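PDB 5Z06: Exo beta-1,2-glucooligosaccharide sophorohydrolase (non-reducing end) from Parabacteroides distasonis ATCC 8503, which hydrolyses linear beta-1,2-glucan and beta-1,2-glucooligosaccharides of four or more glucose units from the non-reducing end, releasing sophorose. Local coordinates for residues L195-K199 / T274-T278; A192-Q196 / I207-P211; K218-Y223 / A265-S269; Y299-A303 / E346-R350; Y256-T260 / D271-V275. One frame throughout, in Å; residues are numbered along the deposited sequence.

Overall arrangement
Four of the five contacts belong to one beta sandwich, and they do different kinds of work there. Contacts 2 and 5 are backbone-bonded pairings, one in each sheet, contact 5 partly through the connection leading into strand 275-278. Contact 1 closes the two sheets on each other through apolar side chains, sharing strand 194-200 with contact 2 and V275 with contact 5; these meeting faces are the buried part. Contact 3 lies on the outer face of the four-stranded sheet, where a loop is held by charge and hydroxyl groups. Contact 4 stands apart in the helical domain, joining loop to helix by an arginine; E301 of its loop nevertheless touches K208 of contact 2. All five are partly buried.

Contact 1. Residues L195-K199 / T274-T278; sequences LQEAK and TVSAT
CG of L195 is turned anti to its amide nitrogen (chi1 -166°), while CG2 of V275 sits between its own N and carbonyl carbon; these two settings send the side chains into each other across the interface. They cross obliquely, and CD2 of L195 meets CG2 of V275 at 3.6 Å. The same valine methyl rests against CB of A198 at 3.8 Å, so it lies between a leucine branch and an alanine. Its sister CG1 is directed at the opposing backbone, 4.0 Å from CA of E197. Further along, the CB atoms of A198 and A277 approach to 3.7 Å, a spacing that small residues on both strands permit. Cut back to an alanine, V275 would lose both methyls, which would probably open a gap between L195 and A198. E197 points the other way at its base but folds back at chi2, and its OE2 accepts the amide of A198 at 3.2 Å from above the carboxylate plane, an almost straight bond beside the apolar row. The strands run nearly parallel, 11° apart, with axes 5.7 Å apart, and are joined by van der Waals contact instead of hydrogen bonds. Strand 194-200 edges a three-stranded sheet and strand 275-278 a four-stranded one; this facing of first and last strands across two sheets is characteristic of a fibronectin type III-like sandwich.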
# COMPACT_ATOMS: atom_id res chain seq x y z
N LEU A 195 20.20 -6.72 -15.51
CA LEU A 195 18.90 -6.33 -16.06
C LEU A 195 18.34 -7.45 -16.92
O LEU A 195 18.91 -7.82 -17.95
CB LEU A 195 19.05 -5.05 -16.87
CG LEU A 195 17.81 -4.25 -17.29
CD1 LEU A 195 16.94 -3.92 -16.09
CD2 LEU A 195 18.27 -2.97 -17.97
N GLN A 196 17.21 -8.01 -16.47
CA GLN A 196 16.73 -9.29 -16.97
C GLN A 196 15.91 -9.09 -18.21
O GLN A 196 16.10 -9.80 -19.20
CB GLN A 196 15.87 -10.00 -15.93
CG GLN A 196 16.63 -10.69 -14.81
CD GLN A 196 15.69 -11.35 -13.81
OE1 GLN A 196 15.86 -12.52 -13.46
NE2 GLN A 196 14.70 -10.60 -13.33
N GLU A 197 14.97 -8.16 -18.14
CA GLU A 197 14.16 -7.86 -19.31
C GLU A 197 13.38 -6.60 -19.14
O GLU A 197 13.38 -5.97 -18.06
CB GLU A 197 13.20 -9.02 -19.64
CG GLU A 197 12.89 -9.24 -21.13
CD GLU A 197 13.99 -8.81 -22.12
OE1 GLU A 197 15.05 -9.48 -22.19
OE2 GLU A 197 13.78 -7.80 -22.83
N ALA A 198 12.83 -6.21 -20.28
CA ALA A 198 11.86 -5.17 -20.42
C ALA A 198 10.62 -5.92 -20.82
O ALA A 198 10.69 -6.85 -21.63
CB ALA A 198 12.25 -4.22 -21.53
N LYS A 199 9.50 -5.54 -20.25
CA LYS A 199 8.24 -6.13 -20.62
C LYS A 199 7.31 -4.97 -20.89
O LYS A 199 6.99 -4.19 -19.99
CB LYS A 199 7.77 -7.08 -19.51
CG LYS A 199 6.43 -7.75 -19.73
CD LYS A 199 6.21 -8.41 -21.08
CE LYS A 199 4.78 -8.95 -21.14
NZ LYS A 199 4.47 -9.45 -22.51
N THR A 274 21.67 -3.62 -22.00
CA THR A 274 20.55 -2.82 -22.45
C THR A 274 19.41 -3.75 -22.81
O THR A 274 19.62 -4.78 -23.45
CB THR A 274 20.97 -1.94 -23.64
OG1 THR A 274 21.90 -0.96 -23.17
CG2 THR A 274 19.76 -1.22 -24.26
N VAL A 275 18.21 -3.40 -22.38
CA VAL A 275 17.00 -4.13 -22.77
C VAL A 275 16.09 -3.14 -23.45
O VAL A 275 16.19 -1.94 -23.19
CB VAL A 275 16.29 -4.79 -21.58
CG1 VAL A 275 17.20 -5.83 -20.96
CG2 VAL A 275 15.85 -3.77 -20.51
N SER A 276 15.20 -3.63 -24.30
CA SER A 276 14.21 -2.77 -24.92
C SER A 276 12.87 -3.45 -25.06
O SER A 276 12.75 -4.67 -24.97
CB SER A 276 14.68 -2.30 -26.30
OG SER A 276 14.86 -3.39 -27.18
N ALA A 277 11.86 -2.63 -25.28
CA ALA A 277 10.55 -3.14 -25.59
C ALA A 277 9.75 -2.06 -26.24
O ALA A 277 10.10 -0.88 -26.19
CB ALA A 277 9.86 -3.63 -24.34
N THR A 278 8.64 -2.46 -26.84
CA THR A 278 7.77 -1.52 -27.53
C THR A 278 6.38 -1.75 -27.01
O THR A 278 5.92 -2.88 -27.02
CB THR A 278 7.80 -1.75 -29.04
OG1 THR A 278 9.17 -1.79 -29.46
CG2 THR A 278 7.03 -0.64 -29.78

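Contact 2. Residues A192-Q196 / I207-P211; sequences APVLQ and IKWIP
P193 lays its ring beside the indole of W209, both pointing the same way, with CB of P193 3.5 Å from CD1 of W209. The leucine two residues on meets the same indole at its edge: CD1 of L195 lies near the ring plane, and also 4.0 Å from CB of I207. The tryptophan takes this place because its CG is set between the backbone N and the carbonyl carbon (chi1 59°). On the other face of the sheet from L195 and W209, V194 and I210 run side by side, CG1 of V194 3.9 Å from CD1 of I210. Q196 extends from that face too, meeting I210 at about a right angle, and its CG comes within 3.4 Å of CD1 of I210 while its chain runs alongside that of K208. Shortened to a serine, Q196 would give up this aliphatic cover, which would probably leave the end of I210 less restrained and K208 without the chain that runs alongside it. The backbone fixes the register. V194 and I210 form an antiparallel hydrogen-bonded pair, the amide of I210 reaching O of V194 at 2.8 Å; the amide of Q196 binds O of K208 at 2.8 Å. Between them L195 and W209 make a non-hydrogen-bonded pair with CA atoms 4.1 Å apart. On the inner side W209 meets Y220 of the facing sheet. The arrangement is that of a two-stranded beta hairpin, 194-200 with 204-210, opening a fibronectin type III-like sandwich.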
# COMPACT_ATOMS: atom_id res chain seq x y z
N ALA A 192 26.96 -3.42 -11.77
CA ALA A 192 25.70 -3.29 -12.44
C ALA A 192 24.79 -4.43 -11.98
O ALA A 192 25.26 -5.57 -11.84
CB ALA A 192 25.88 -3.36 -13.95
N PRO A 193 23.51 -4.12 -11.74
CA PRO A 193 22.60 -5.23 -11.60
C PRO A 193 22.46 -5.94 -12.94
O PRO A 193 22.65 -5.33 -14.00
CB PRO A 193 21.28 -4.55 -11.21
CG PRO A 193 21.38 -3.18 -11.78
CD PRO A 193 22.82 -2.82 -11.66
N VAL A 194 22.15 -7.23 -12.88
CA VAL A 194 21.74 -7.96 -14.07
C VAL A 194 20.33 -7.49 -14.42
O VAL A 194 19.40 -7.80 -13.70
CB VAL A 194 21.76 -9.49 -13.86
CG1 VAL A 194 21.24 -10.23 -15.10
CG2 VAL A 194 23.17 -9.97 -13.52
N LEU A 195 20.20 -6.72 -15.51
CA LEU A 195 18.90 -6.33 -16.06
C LEU A 195 18.34 -7.45 -16.92
O LEU A 195 18.91 -7.82 -17.95
CB LEU A 195 19.05 -5.05 -16.87
CG LEU A 195 17.81 -4.25 -17.29
CD1 LEU A 195 16.94 -3.92 -16.09
CD2 LEU A 195 18.27 -2.97 -17.97
N GLN A 196 17.21 -8.01 -16.47
CA GLN A 196 16.73 -9.29 -16.97
C GLN A 196 15.91 -9.09 -18.21
O GLN A 196 16.10 -9.80 -19.20
CB GLN A 196 15.87 -10.00 -15.93
CG GLN A 196 16.63 -10.69 -14.81
CD GLN A 196 15.69 -11.35 -13.81
OE1 GLN A 196 15.86 -12.52 -13.46
NE2 GLN A 196 14.70 -10.60 -13.33
N ILE A 207 10.75 -2.85 -16.32
CA ILE A 207 12.05 -3.48 -16.29
C ILE A 207 12.27 -4.07 -14.91
O ILE A 207 11.69 -3.62 -13.93
CB ILE A 207 13.20 -2.55 -16.75
CG1 ILE A 207 13.48 -1.44 -15.74
CG2 ILE A 207 12.90 -2.01 -18.15
CD1 ILE A 207 14.60 -0.48 -16.15
N LYS A 208 13.11 -5.10 -14.88
CA LYS A 208 13.42 -5.83 -13.69
C LYS A 208 14.87 -6.25 -13.77
O LYS A 208 15.39 -6.59 -14.86
CB LYS A 208 12.55 -7.10 -13.59
CG LYS A 208 12.60 -7.75 -12.20
CD LYS A 208 12.05 -9.18 -12.16
CE LYS A 208 12.16 -9.78 -10.76
NZ LYS A 208 13.56 -9.96 -10.26
N TRP A 209 15.52 -6.24 -12.61
CA TRP A 209 16.91 -6.58 -12.51
C TRP A 209 17.16 -7.41 -11.24
O TRP A 209 16.29 -7.50 -10.37
CB TRP A 209 17.75 -5.31 -12.55
CG TRP A 209 17.44 -4.33 -11.45
CD1 TRP A 209 17.90 -4.38 -10.18
CD2 TRP A 209 16.59 -3.17 -11.52
NE1 TRP A 209 17.42 -3.31 -9.45
CE2 TRP A 209 16.60 -2.56 -10.24
CE3 TRP A 209 15.82 -2.58 -12.53
CZ2 TRP A 209 15.87 -1.40 -9.94
CZ3 TRP A 209 15.10 -1.42 -12.24
CH2 TRP A 209 15.13 -0.85 -10.95
N ILE A 210 18.33 -8.06 -11.17
CA ILE A 210 18.77 -8.82 -10.00
C ILE A 210 20.03 -8.12 -9.53
O ILE A 210 20.90 -7.86 -10.35
CB ILE A 210 19.16 -10.28 -10.32
CG1 ILE A 210 18.11 -10.97 -11.21
CG2 ILE A 210 19.37 -11.08 -9.04
CD1 ILE A 210 18.76 -11.66 -12.40
N PRO A 211 20.13 -7.81 -8.23
CA PRO A 211 21.33 -7.17 -7.67
C PRO A 211 22.65 -7.95 -7.89
O PRO A 211 22.63 -9.17 -7.95
CB PRO A 211 21.02 -7.06 -6.17
CG PRO A 211 19.54 -7.04 -6.09
CD PRO A 211 19.02 -7.84 -7.25

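Contact 3. Residues K218-Y223 / A265-S269; sequences KYYRIY and ALNES
A single carboxylate, that of E268, is held at both oxygens by side chains of one strand, and one of the bonds is notably short. OH of Y223 donates to OE2 of E268 over 2.5 Å, arriving on the syn side and only 18° out of the carboxylate plane, while the oxygen lies at the edge of the tyrosine ring. R221 binds differently. Its NH1 reaches OE1 of E268 at 2.8 Å in a salt bridge that keeps the oxygen in the guanidinium plane yet meets the carboxylate from above, with an N-H...O angle of 132°, far from straight. The two side chains cross at about a right angle. OE2 also lies within probable hydrogen-bonding range of OG1 of T260, and Y223 and R221, one on each oxygen, are likely to restrain the rotation of the carboxylate. The glutamate comes from the turn joining strands 254-262 and 275-278, which in a fibronectin type III-like sandwich is the connection between the last two strands. At the start of strand 219-225 a classic beta bulge, K218 and Y219 both facing V262, interrupts the regular alternation. L266 packs here: its CD2 lies 3.5 Å from CD of K218 and also meets the end of the Y219 side chain, 3.8 Å from OH of Y219. NZ of K218 goes on to a salt bridge with E178, and Y219 rests on F48 and T49, its side chain about 8 Å from the bound calcium, which T49 helps to hold.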
# COMPACT_ATOMS: atom_id res chain seq x y z
N LYS A 218 22.89 3.01 -2.59
CA LYS A 218 21.93 4.06 -2.30
C LYS A 218 20.64 3.82 -3.11
O LYS A 218 19.54 3.81 -2.58
CB LYS A 218 22.53 5.43 -2.63
CG LYS A 218 21.77 6.60 -2.03
CD LYS A 218 22.29 7.92 -2.58
CE LYS A 218 21.54 9.12 -2.04
NZ LYS A 218 21.77 9.33 -0.60
N TYR A 219 20.82 3.64 -4.41
CA TYR A 219 19.70 3.42 -5.29
C TYR A 219 20.21 2.91 -6.61
O TYR A 219 21.41 2.92 -6.86
CB TYR A 219 18.85 4.68 -5.49
CG TYR A 219 19.55 6.03 -5.70
CD1 TYR A 219 20.39 6.26 -6.79
CD2 TYR A 219 19.28 7.10 -4.85
CE1 TYR A 219 20.98 7.50 -6.99
CE2 TYR A 219 19.86 8.34 -5.04
CZ TYR A 219 20.71 8.54 -6.11
OH TYR A 219 21.27 9.77 -6.29
N TYR A 220 19.28 2.43 -7.41
CA TYR A 220 19.55 2.13 -8.79
C TYR A 220 19.14 3.34 -9.60
O TYR A 220 18.12 3.95 -9.30
CB TYR A 220 18.75 0.91 -9.22
CG TYR A 220 19.19 -0.33 -8.50
CD1 TYR A 220 20.32 -1.04 -8.93
CD2 TYR A 220 18.49 -0.80 -7.39
CE1 TYR A 220 20.73 -2.18 -8.27
CE2 TYR A 220 18.89 -1.94 -6.72
CZ TYR A 220 20.01 -2.64 -7.16
OH TYR A 220 20.39 -3.77 -6.48
N ARG A 221 19.95 3.72 -10.57
CA ARG A 221 19.58 4.77 -11.49
C ARG A 221 19.17 4.07 -12.75
O ARG A 221 19.92 3.22 -13.25
CB ARG A 221 20.77 5.68 -11.80
CG ARG A 221 20.64 7.07 -11.23
CD ARG A 221 21.84 7.94 -11.59
NE ARG A 221 22.11 8.90 -10.51
CZ ARG A 221 23.32 9.34 -10.15
NH1 ARG A 221 24.43 8.94 -10.78
NH2 ARG A 221 23.42 10.21 -9.14
N ILE A 222 18.02 4.48 -13.29
CA ILE A 222 17.51 3.89 -14.53
C ILE A 222 17.70 4.91 -15.65
O ILE A 222 17.33 6.08 -15.49
CB ILE A 222 16.03 3.47 -14.44
CG1 ILE A 222 15.84 2.39 -13.35
CG2 ILE A 222 15.53 2.94 -15.79
CD1 ILE A 222 15.57 2.95 -11.98
N TYR A 223 18.26 4.43 -16.76
CA TYR A 223 18.50 5.23 -17.97
C TYR A 223 17.64 4.73 -19.10
O TYR A 223 17.46 3.54 -19.28
CB TYR A 223 19.96 5.15 -18.41
CG TYR A 223 20.89 5.84 -17.46
CD1 TYR A 223 21.38 5.16 -16.35
CD2 TYR A 223 21.25 7.18 -17.63
CE1 TYR A 223 22.22 5.79 -15.44
CE2 TYR A 223 22.09 7.82 -16.73
CZ TYR A 223 22.57 7.11 -15.64
OH TYR A 223 23.39 7.72 -14.73
N ALA A 265 28.21 7.48 -1.79
CA ALA A 265 29.15 8.49 -2.27
C ALA A 265 28.76 9.02 -3.66
O ALA A 265 29.43 9.92 -4.18
CB ALA A 265 30.57 7.94 -2.30
N LEU A 266 27.69 8.46 -4.24
CA LEU A 266 27.19 8.79 -5.56
C LEU A 266 28.16 8.36 -6.67
O LEU A 266 28.17 8.93 -7.74
CB LEU A 266 26.76 10.26 -5.68
CG LEU A 266 25.85 10.75 -4.55
CD1 LEU A 266 25.43 12.19 -4.78
CD2 LEU A 266 24.61 9.88 -4.38
N ASN A 267 28.95 7.33 -6.40
CA ASN A 267 29.67 6.66 -7.48
C ASN A 267 28.67 5.78 -8.19
O ASN A 267 27.71 5.32 -7.58
CB ASN A 267 30.81 5.78 -6.96
CG ASN A 267 31.78 6.54 -6.08
OD1 ASN A 267 32.30 7.58 -6.48
ND2 ASN A 267 31.99 6.03 -4.88
N GLU A 268 28.92 5.54 -9.46
CA GLU A 268 28.00 4.83 -10.31
C GLU A 268 28.68 3.59 -10.85
O GLU A 268 29.79 3.65 -11.35
CB GLU A 268 27.55 5.76 -11.44
CG GLU A 268 26.44 5.21 -12.32
CD GLU A 268 25.48 6.28 -12.84
OE1 GLU A 268 25.74 7.50 -12.74
OE2 GLU A 268 24.42 5.89 -13.34
N SER A 269 27.99 2.46 -10.76
CA SER A 269 28.45 1.24 -11.39
C SER A 269 28.56 1.43 -12.89
O SER A 269 28.13 2.44 -13.47
CB SER A 269 27.46 0.10 -11.16
OG SER A 269 26.32 0.26 -11.99

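Contact 4. Residues Y299-A303 / E346-R350; sequences YWEGA and EGVQR
O of W300 is gripped by two donors that arrive from opposite faces of its carbonyl plane. NH2 of R350 reaches it at 2.8 Å, and the amide of A303 at 3.1 Å closes the type I beta turn W300-A303. The arginine's other nitrogen, NH1, donates to O of Y299 at 2.7 Å, in the carbonyl plane, so successive carbonyls are read by one guanidinium group. Both oxygens lie near the guanidinium plane, which fixes its rotation. That plane is also laid flat on the indole of W300, tilted by 12° with centres 4.2 Å apart, an off-centre cation-pi stack in which NH2 sits over the face toward the rim. Bends at chi2 (60°) and chi3 (65°) fold R350 back along the ring, and its CB packs 3.4 Å from CZ3 of W300. E346, one helical turn earlier, meets the indole at its edge: O of E346 lies in the ring plane. A water accepts from NE1 of W300 at 3.0 Å and donates to OE2 of E346 at 2.6 Å, while OE1 of E346 binds the amide of T343. F296 meets the indole as well, and I333 of helix 323-338 touches both W300 and R350. Arginine here ties the loop after helix 284-297 to helix 344-360, a loop-to-helix join in the helical domain, which is consistent with the (alpha/alpha)6 barrel of the six-hairpin glycosidases.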
# COMPACT_ATOMS: atom_id res chain seq x y z
N TYR A 299 3.29 -10.39 -4.03
CA TYR A 299 3.23 -11.59 -3.20
C TYR A 299 4.22 -12.63 -3.68
O TYR A 299 4.51 -13.58 -2.97
CB TYR A 299 1.81 -12.16 -3.23
CG TYR A 299 0.86 -11.11 -2.82
CD1 TYR A 299 0.62 -10.85 -1.49
CD2 TYR A 299 0.27 -10.28 -3.77
CE1 TYR A 299 -0.22 -9.82 -1.10
CE2 TYR A 299 -0.55 -9.25 -3.40
CZ TYR A 299 -0.78 -9.01 -2.07
OH TYR A 299 -1.62 -7.99 -1.75
N TRP A 300 4.70 -12.46 -4.91
CA TRP A 300 5.70 -13.35 -5.45
C TRP A 300 7.11 -12.80 -5.18
O TRP A 300 7.68 -13.10 -4.14
CB TRP A 300 5.42 -13.62 -6.92
CG TRP A 300 6.27 -14.73 -7.39
CD1 TRP A 300 7.27 -14.67 -8.30
CD2 TRP A 300 6.21 -16.08 -6.94
NE1 TRP A 300 7.83 -15.91 -8.47
CE2 TRP A 300 7.20 -16.80 -7.63
CE3 TRP A 300 5.39 -16.77 -6.03
CZ2 TRP A 300 7.42 -18.16 -7.43
CZ3 TRP A 300 5.59 -18.11 -5.83
CH2 TRP A 300 6.60 -18.80 -6.54
N GLU A 301 7.67 -12.01 -6.08
CA GLU A 301 8.99 -11.45 -5.86
C GLU A 301 9.01 -10.48 -4.68
O GLU A 301 10.05 -10.29 -4.05
CB GLU A 301 9.46 -10.74 -7.13
CG GLU A 301 8.71 -9.46 -7.43
CD GLU A 301 9.01 -8.94 -8.81
OE1 GLU A 301 8.52 -9.52 -9.79
OE2 GLU A 301 9.70 -7.90 -8.87
N GLY A 302 7.87 -9.86 -4.40
CA GLY A 302 7.76 -8.98 -3.27
C GLY A 302 7.58 -9.65 -1.92
O GLY A 302 7.53 -8.95 -0.89
N ALA A 303 7.45 -10.97 -1.89
CA ALA A 303 7.24 -11.64 -0.62
C ALA A 303 8.44 -11.47 0.29
O ALA A 303 9.58 -11.34 -0.18
CB ALA A 303 6.98 -13.12 -0.82
N GLU A 346 7.21 -23.88 -9.17
CA GLU A 346 7.57 -22.66 -8.45
C GLU A 346 6.57 -22.44 -7.31
O GLU A 346 6.97 -22.24 -6.18
CB GLU A 346 7.56 -21.44 -9.36
CG GLU A 346 8.77 -21.27 -10.27
CD GLU A 346 8.66 -20.01 -11.13
OE1 GLU A 346 7.83 -19.96 -12.09
OE2 GLU A 346 9.38 -19.03 -10.82
N GLY A 347 5.28 -22.49 -7.64
CA GLY A 347 4.20 -22.35 -6.70
C GLY A 347 4.27 -23.34 -5.55
O GLY A 347 4.15 -22.98 -4.38
N VAL A 348 4.50 -24.60 -5.91
CA VAL A 348 4.66 -25.67 -4.95
C VAL A 348 5.82 -25.38 -4.01
O VAL A 348 5.69 -25.53 -2.79
CB VAL A 348 4.80 -27.05 -5.67
CG1 VAL A 348 5.26 -28.14 -4.70
CG2 VAL A 348 3.46 -27.46 -6.28
N GLN A 349 6.95 -24.94 -4.56
CA GLN A 349 8.12 -24.60 -3.73
C GLN A 349 7.80 -23.48 -2.76
O GLN A 349 8.12 -23.56 -1.58
CB GLN A 349 9.35 -24.23 -4.56
CG GLN A 349 10.08 -25.42 -5.18
CD GLN A 349 10.23 -26.56 -4.17
OE1 GLN A 349 9.76 -27.66 -4.43
NE2 GLN A 349 10.83 -26.29 -3.00
N ARG A 350 7.15 -22.44 -3.27
CA ARG A 350 6.69 -21.36 -2.42
C ARG A 350 5.79 -21.88 -1.28
O ARG A 350 5.96 -21.50 -0.14
CB ARG A 350 5.95 -20.30 -3.22
CG ARG A 350 5.24 -19.26 -2.35
CD ARG A 350 6.20 -18.50 -1.46
NE ARG A 350 7.10 -17.71 -2.27
CZ ARG A 350 6.89 -16.45 -2.66
NH1 ARG A 350 5.82 -15.78 -2.27
NH2 ARG A 350 7.77 -15.86 -3.47
O HOH W 1 9.70 -16.44 -10.70

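Contact 5. Residues Y256-T260 / D271-V275; sequences YYKVT and DSQTV
K258 and D271 meet at a slant, and the bend of the lysine at chi3 brings NZ of K258 to OD2 of D271 at 3.0 Å in a salt bridge, from above the carboxylate plane. The aspartate's other oxygen, OD1, lies 3.5 Å from CG2 of T260, whose side chain runs alongside it. S272 is oriented straight at the strand. With OG held between its backbone N and carbonyl carbon (chi1 59°), it accepts the amide of V259 at 2.7 Å, nearly straight at 169°, and donates to O of Q273; its own amide returns to O of V259 at 3.0 Å. A hydroxyl thus stands in for a backbone carbonyl. Two residues back along the strand, and three on from S272, regular pairing resumes: Y257 and V275 exchange two backbone hydrogen bonds, the shorter, from the amide of Y257 to O of V275, measuring 2.6 Å. T274 turns CG2 to the edge of the Y256 ring, 3.9 Å from CB of Y256. K258 also makes a cation-pi contact with Y231. Strand 254-262 lies between strands 219-225 and 275-278, with Y257 and V259 packed on I207 of strand 204-210 in the facing sheet, while Q273 hydrogen-bonds to O of L195 on strand 194-200.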
# COMPACT_ATOMS: atom_id res chain seq x y z
N TYR A 256 14.54 1.77 -24.73
CA TYR A 256 15.66 0.97 -24.33
C TYR A 256 16.00 1.41 -22.94
O TYR A 256 15.85 2.59 -22.60
CB TYR A 256 16.88 1.22 -25.23
CG TYR A 256 16.68 0.98 -26.71
CD1 TYR A 256 15.98 1.90 -27.49
CD2 TYR A 256 17.23 -0.14 -27.35
CE1 TYR A 256 15.80 1.72 -28.85
CE2 TYR A 256 17.06 -0.33 -28.72
CZ TYR A 256 16.35 0.61 -29.46
OH TYR A 256 16.13 0.48 -30.81
N TYR A 257 16.47 0.47 -22.13
CA TYR A 257 16.74 0.73 -20.73
C TYR A 257 18.06 0.13 -20.27
O TYR A 257 18.47 -0.95 -20.69
CB TYR A 257 15.61 0.21 -19.86
CG TYR A 257 14.31 0.88 -20.12
CD1 TYR A 257 13.95 2.03 -19.44
CD2 TYR A 257 13.42 0.36 -21.05
CE1 TYR A 257 12.73 2.66 -19.69
CE2 TYR A 257 12.21 0.98 -21.32
CZ TYR A 257 11.86 2.12 -20.63
OH TYR A 257 10.67 2.72 -20.87
N LYS A 258 18.67 0.84 -19.34
CA LYS A 258 19.98 0.56 -18.85
C LYS A 258 19.91 0.97 -17.39
O LYS A 258 19.38 2.04 -17.07
CB LYS A 258 20.96 1.46 -19.58
CG LYS A 258 22.29 0.85 -19.94
CD LYS A 258 22.98 1.70 -21.01
CE LYS A 258 23.05 3.17 -20.60
NZ LYS A 258 24.04 3.95 -21.39
N VAL A 259 20.44 0.14 -16.52
CA VAL A 259 20.38 0.43 -15.10
C VAL A 259 21.78 0.39 -14.51
O VAL A 259 22.57 -0.51 -14.80
CB VAL A 259 19.46 -0.57 -14.40
CG1 VAL A 259 19.42 -0.34 -12.90
CG2 VAL A 259 18.06 -0.48 -15.01
N THR A 260 22.07 1.37 -13.65
CA THR A 260 23.32 1.37 -12.88
C THR A 260 22.97 1.32 -11.40
O THR A 260 21.85 1.63 -11.02
CB THR A 260 24.15 2.65 -13.16
OG1 THR A 260 23.43 3.80 -12.72
CG2 THR A 260 24.46 2.81 -14.64
N ASP A 271 27.26 0.13 -16.63
CA ASP A 271 25.93 -0.13 -17.17
C ASP A 271 25.56 -1.60 -17.07
O ASP A 271 26.41 -2.48 -17.23
CB ASP A 271 25.88 0.26 -18.65
CG ASP A 271 25.90 1.74 -18.87
OD1 ASP A 271 25.85 2.49 -17.88
OD2 ASP A 271 25.96 2.15 -20.04
N SER A 272 24.28 -1.86 -16.84
CA SER A 272 23.70 -3.18 -17.06
C SER A 272 23.70 -3.44 -18.57
O SER A 272 23.95 -2.52 -19.35
CB SER A 272 22.26 -3.23 -16.53
OG SER A 272 21.45 -2.26 -17.17
N GLN A 273 23.35 -4.65 -18.99
CA GLN A 273 23.04 -4.83 -20.41
C GLN A 273 21.83 -3.94 -20.73
O GLN A 273 21.08 -3.51 -19.84
CB GLN A 273 22.80 -6.31 -20.80
CG GLN A 273 21.55 -6.98 -20.22
CD GLN A 273 20.98 -8.11 -21.08
OE1 GLN A 273 21.51 -8.44 -22.15
NE2 GLN A 273 19.87 -8.71 -20.61
N THR A 274 21.67 -3.62 -22.00
CA THR A 274 20.55 -2.82 -22.45
C THR A 274 19.41 -3.75 -22.81
O THR A 274 19.62 -4.78 -23.45
CB THR A 274 20.97 -1.94 -23.64
OG1 THR A 274 21.90 -0.96 -23.17
CG2 THR A 274 19.76 -1.22 -24.26
N VAL A 275 18.21 -3.40 -22.38
CA VAL A 275 17.00 -4.13 -22.77
C VAL A 275 16.09 -3.14 -23.45
O VAL A 275 16.19 -1.94 -23.19
CB VAL A 275 16.29 -4.79 -21.58
CG1 VAL A 275 17.20 -5.83 -20.96
CG2 VAL A 275 15.85 -3.77 -20.51